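Pcza361.24 (Amycolatopsis orientalis, PDB 3G2M) probably transfers a methyl group from S-adenosyl-L-methionine to a nitrogen of a glycopeptide antibiotic during its biosynthesis. Local coordinates at residues G171-V176 with G184-S189. Sequence-based numbering, arbitrary orientation.
Sequences GLYASV and GKFLLS
Phe186 lies between Val176 on one face of its ring and Leu188 on the other. This is helix-on-sheet packing in the Rossmann-like fold of class I SAM-dependent methyltransferases. Helix 166-179 runs nearly antiparallel to strand 184-191, at 151° between the two short segments, and the chain turns back after the helix to enter the strand. The contact is buried and apolar, with no hydrogen bond between the segments.

The ring of Phe186 is carried toward the helix by a chi1 of -177°, which sets CG opposite the backbone N. The side chains of Val176 and Phe186 cross at about a right angle. Val176 CG1 sits over the ring in a CH-pi contact, 3.7 Å from the ring centroid of Phe186. Val176 CG2 meets the far end of the same ring, 3.8 Å from Phe186 CZ. Leu188 CG, two residues along the strand, lies off-centre over the opposite face.

The rings of Tyr173 and Phe186 meet edge against edge, with Tyr173 CD1 4.4 Å from Phe186 CE2. The hydroxyl of Tyr173 hydrogen-bonds Glu260 of helix 254-263. Leu261 of that helix also touches Tyr173, Phe186 and Leu188. Leu172 CD1 reaches Phe186 CZ at 4.4 Å. The side chain of Leu172 also lies near the cofactor site, about 5 Å from that of Met142, a residue that binds S-adenosyl-L-methionine.

The closest approach between the segments is again at the valine, where Val176 CG1 comes within 3.5 Å of Phe186 CG.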
loop_
_atom_site.group_PDB
_atom_site.type_symbol
_atom_site.label_atom_id
_atom_site.label_comp_id
_atom_site.label_asym_id
_atom_site.label_seq_id
_atom_site.Cartn_x
_atom_site.Cartn_y
_atom_site.Cartn_z
ATOM N N GLY A 171 -3.239 -7.589 12.144
ATOM C CA GLY A 171 -4.048 -8.663 12.735
ATOM C C GLY A 171 -3.476 -10.038 12.450
ATOM O O GLY A 171 -3.495 -10.914 13.317
ATOM N N LEU A 172 -2.976 -10.236 11.228
ATOM C CA LEU A 172 -2.262 -11.463 10.863
ATOM C C LEU A 172 -1.056 -11.712 11.770
ATOM O O LEU A 172 -0.917 -12.802 12.335
ATOM C CB LEU A 172 -1.803 -11.408 9.390
ATOM C CG LEU A 172 -0.741 -12.408 8.895
ATOM C CD1 LEU A 172 -1.285 -13.840 8.883
ATOM C CD2 LEU A 172 -0.256 -12.010 7.500
ATOM N N TYR A 173 -0.190 -10.703 11.908
ATOM C CA TYR A 173 1.048 -10.861 12.674
ATOM C C TYR A 173 0.764 -11.218 14.143
ATOM O O TYR A 173 1.397 -12.107 14.713
ATOM C CB TYR A 173 1.929 -9.606 12.582
ATOM C CG TYR A 173 2.254 -9.124 11.173
ATOM C CD1 TYR A 173 2.515 -10.022 10.135
ATOM C CD2 TYR A 173 2.325 -7.756 10.892
ATOM C CE1 TYR A 173 2.820 -9.563 8.848
ATOM C CE2 TYR A 173 2.624 -7.297 9.614
ATOM C CZ TYR A 173 2.863 -8.204 8.600
ATOM O OH TYR A 173 3.153 -7.742 7.329
ATOM N N ALA A 174 -0.204 -10.537 14.740
ATOM C CA ALA A 174 -0.595 -10.814 16.132
ATOM C C ALA A 174 -1.232 -12.191 16.292
ATOM O O ALA A 174 -0.901 -12.922 17.227
ATOM C CB ALA A 174 -1.527 -9.722 16.654
ATOM N N SER A 175 -2.127 -12.547 15.374
ATOM C CA SER A 175 -2.758 -13.868 15.377
ATOM C C SER A 175 -1.713 -14.983 15.308
ATOM O O SER A 175 -1.750 -15.924 16.100
ATOM C CB SER A 175 -3.767 -14.001 14.235
ATOM O OG SER A 175 -4.882 -13.129 14.408
ATOM N N VAL A 176 -0.774 -14.864 14.369
ATOM C CA VAL A 176 0.308 -15.846 14.230
ATOM C C VAL A 176 1.110 -16.010 15.532
ATOM O O VAL A 176 1.320 -17.144 15.981
ATOM C CB VAL A 176 1.238 -15.537 13.028
ATOM C CG1 VAL A 176 2.426 -16.506 13.000
ATOM C CG2 VAL A 176 0.465 -15.630 11.718
ATOM N N GLY A 184 8.656 -21.855 17.857
ATOM C CA GLY A 184 7.980 -22.073 16.579
ATOM C C GLY A 184 8.355 -21.024 15.544
ATOM O O GLY A 184 8.735 -19.903 15.892
ATOM N N LYS A 185 8.259 -21.382 14.268
ATOM C CA LYS A 185 8.586 -20.429 13.207
ATOM C C LYS A 185 7.435 -20.061 12.263
ATOM O O LYS A 185 6.558 -20.881 11.952
ATOM C CB LYS A 185 9.858 -20.823 12.439
ATOM C CG LYS A 185 9.882 -22.204 11.805
ATOM C CD LYS A 185 11.340 -22.648 11.533
ATOM C CE LYS A 185 12.160 -21.555 10.824
ATOM N NZ LYS A 185 13.617 -21.895 10.745
ATOM N N PHE A 186 7.456 -18.798 11.847
ATOM C CA PHE A 186 6.511 -18.234 10.897
ATOM C C PHE A 186 7.243 -18.078 9.572
ATOM O O PHE A 186 8.219 -17.334 9.481
ATOM C CB PHE A 186 6.015 -16.875 11.418
ATOM C CG PHE A 186 4.973 -16.213 10.548
ATOM C CD1 PHE A 186 4.165 -16.955 9.679
ATOM C CD2 PHE A 186 4.767 -14.833 10.638
ATOM C CE1 PHE A 186 3.201 -16.333 8.893
ATOM C CE2 PHE A 186 3.790 -14.202 9.860
ATOM C CZ PHE A 186 3.014 -14.945 8.987
ATOM N N LEU A 187 6.789 -18.802 8.555
ATOM C CA LEU A 187 7.422 -18.755 7.238
ATOM C C LEU A 187 6.511 -18.072 6.247
ATOM O O LEU A 187 5.323 -18.385 6.174
ATOM C CB LEU A 187 7.754 -20.162 6.722
ATOM C CG LEU A 187 8.799 -21.087 7.362
ATOM C CD1 LEU A 187 10.197 -20.538 7.244
ATOM C CD2 LEU A 187 8.499 -21.422 8.803
ATOM N N LEU A 188 7.075 -17.146 5.479
ATOM C CA LEU A 188 6.320 -16.434 4.456
ATOM C C LEU A 188 7.058 -16.472 3.120
ATOM O O LEU A 188 8.279 -16.356 3.081
ATOM C CB LEU A 188 6.101 -14.966 4.857
ATOM C CG LEU A 188 5.677 -14.546 6.267
ATOM C CD1 LEU A 188 6.884 -14.364 7.178
ATOM C CD2 LEU A 188 4.897 -13.224 6.184
ATOM N N SER A 189 6.321 -16.658 2.032
ATOM C CA SER A 189 6.857 -16.351 0.714
ATOM C C SER A 189 6.315 -14.994 0.295
ATOM O O SER A 189 5.184 -14.643 0.643
ATOM C CB SER A 189 6.498 -17.420 -0.311
ATOM O OG SER A 189 5.113 -17.422 -0.596
#